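Local coordinates for protein SAHS4 (Ramazzottius varieornatus, PDB 5Z4G) that binds zinc ions and, as a secreted heat-soluble tardigrade protein, probably acts as a molecular shield during desiccation, at residues Y134-G138 against D139-Q143. Residues are numbered along the deposited sequence; the frame is centred on the assembly and turned at random.
Sequences YTATG and DDLEQ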
loop_
_atom_site.group_PDB
_atom_site.type_symbol
_atom_site.label_atom_id
_atom_site.label_comp_id
_atom_site.label_asym_id
_atom_site.label_seq_id
_atom_site.Cartn_x
_atom_site.Cartn_y
_atom_site.Cartn_z
ATOM N N TYR A 134 -0.153 -7.528 0.488
ATOM C CA TYR A 134 0.682 -7.472 -0.706
ATOM C C TYR A 134 1.135 -8.888 -0.987
ATOM O O TYR A 134 1.871 -9.475 -0.191
ATOM C CB TYR A 134 1.887 -6.535 -0.483
ATOM C CG TYR A 134 1.464 -5.110 -0.228
ATOM C CD1 TYR A 134 1.094 -4.680 1.061
ATOM C CD2 TYR A 134 1.387 -4.187 -1.283
ATOM C CE1 TYR A 134 0.678 -3.369 1.288
ATOM C CE2 TYR A 134 0.978 -2.876 -1.063
ATOM C CZ TYR A 134 0.620 -2.476 0.215
ATOM O OH TYR A 134 0.208 -1.185 0.414
ATOM N N THR A 135 0.666 -9.431 -2.111
ATOM C CA THR A 135 0.962 -10.794 -2.532
ATOM C C THR A 135 1.625 -10.724 -3.888
ATOM O O THR A 135 1.017 -10.254 -4.852
ATOM C CB THR A 135 -0.321 -11.643 -2.622
ATOM O OG1 THR A 135 -1.048 -11.499 -1.404
ATOM C CG2 THR A 135 0.011 -13.122 -2.840
ATOM N N ALA A 136 2.870 -11.188 -3.960
ATOM C CA ALA A 136 3.660 -11.081 -5.188
ATOM C C ALA A 136 4.255 -12.422 -5.563
ATOM O O ALA A 136 4.625 -13.194 -4.692
ATOM C CB ALA A 136 4.759 -10.033 -5.044
ATOM N N THR A 137 4.308 -12.701 -6.862
ATOM C CA THR A 137 5.105 -13.803 -7.396
ATOM C C THR A 137 5.746 -13.253 -8.653
ATOM O O THR A 137 5.039 -12.766 -9.551
ATOM C CB THR A 137 4.267 -15.055 -7.747
ATOM O OG1 THR A 137 3.622 -15.554 -6.570
ATOM C CG2 THR A 137 5.169 -16.150 -8.312
ATOM N N GLY A 138 7.076 -13.329 -8.715
ATOM C CA GLY A 138 7.824 -12.842 -9.865
ATOM C C GLY A 138 7.516 -11.385 -10.143
ATOM O O GLY A 138 7.591 -10.538 -9.239
ATOM N N ASP A 139 7.108 -11.108 -11.379
ATOM C CA ASP A 139 6.920 -9.736 -11.853
ATOM C C ASP A 139 5.557 -9.125 -11.502
ATOM O O ASP A 139 5.279 -7.995 -11.901
ATOM C CB ASP A 139 7.131 -9.651 -13.375
ATOM C CG ASP A 139 8.537 -10.037 -13.820
ATOM O OD1 ASP A 139 9.483 -10.010 -13.008
ATOM O OD2 ASP A 139 8.691 -10.351 -15.019
ATOM N N ASP A 140 4.707 -9.864 -10.784
ATOM C CA ASP A 140 3.332 -9.419 -10.511
ATOM C C ASP A 140 3.032 -9.275 -9.029
ATOM O O ASP A 140 3.389 -10.143 -8.226
ATOM C CB ASP A 140 2.351 -10.404 -11.134
ATOM C CG ASP A 140 2.561 -10.549 -12.623
ATOM O OD1 ASP A 140 2.430 -9.533 -13.338
ATOM O OD2 ASP A 140 2.887 -11.664 -13.075
ATOM N N LEU A 141 2.382 -8.168 -8.674
ATOM C CA LEU A 141 1.947 -7.934 -7.299
ATOM C C LEU A 141 0.458 -7.633 -7.257
ATOM O O LEU A 141 -0.047 -6.817 -8.043
ATOM C CB LEU A 141 2.751 -6.794 -6.653
ATOM C CG LEU A 141 2.486 -6.508 -5.158
ATOM C CD1 LEU A 141 3.783 -6.111 -4.464
ATOM C CD2 LEU A 141 1.409 -5.454 -4.970
ATOM N N GLU A 142 -0.242 -8.301 -6.337
ATOM C CA GLU A 142 -1.645 -8.007 -6.046
ATOM C C GLU A 142 -1.726 -7.315 -4.689
ATOM O O GLU A 142 -1.231 -7.839 -3.691
ATOM C CB GLU A 142 -2.499 -9.295 -6.046
ATOM C CG GLU A 142 -4.017 -9.059 -6.018
ATOM C CD GLU A 142 -4.860 -10.336 -6.061
ATOM O OE1 GLU A 142 -6.038 -10.288 -5.641
ATOM O OE2 GLU A 142 -4.373 -11.397 -6.508
ATOM N N GLN A 143 -2.342 -6.140 -4.668
ATOM C CA GLN A 143 -2.585 -5.375 -3.445
ATOM C C GLN A 143 -4.080 -5.451 -3.142
ATOM O O GLN A 143 -4.899 -4.941 -3.897
ATOM C CB GLN A 143 -2.126 -3.926 -3.640
ATOM C CG GLN A 143 -2.372 -2.993 -2.456
ATOM C CD GLN A 143 -2.199 -1.522 -2.818
ATOM O OE1 GLN A 143 -2.561 -1.093 -3.915
ATOM N NE2 GLN A 143 -1.672 -0.738 -1.886
HETATM O O HOH W 1 -2.839 -9.370 -1.843
#
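Gln143 lies alongside the ring of Tyr134 on the beta hairpin of strands 128-137 and 140-147, closed by a two-residue turn, which joins neighbouring strands of the antiparallel sheet in this fatty-acid-binding-protein-like fold. Both side chains leave the same face of the sheet, in a non-hydrogen-bonded pair. A chi1 of 178° sends CG away from the backbone N, and the chain stays extended, so Gln143 runs beside the tyrosine in the same direction. Its CB comes to 4.2 Å from Tyr134 CE2, and CG moves in to 3.6 Å from that same atom. CD then passes CE2 and carries NE2 to the phenol, where NE2 donates to Tyr134 OH at 3.0 Å. This bond is bent, 143° at the hydrogen, with the hydroxyl tilted a little from the amide plane. Glutamine suits the place: its methylenes lie against the CE2 side of the ring, while its amide serves two tyrosines, OE1 bonding to Tyr156 OH. Leu141 adds CD2 at the ring edge of Tyr134 and CD1 against Ala136 CB, a small group; both residues also touch Trp28. Thr135 and Glu142, on the other face, exchange two nearly straight backbone bonds. A type II' turn from Thr137 to Asp140 closes the hairpin, with Gly138 accepting the positive phi (56°) that favours glycine. Thr135 OG1 bonds to Gln116 NE2 and to a water that donates to Glu142 O at 2.9 Å.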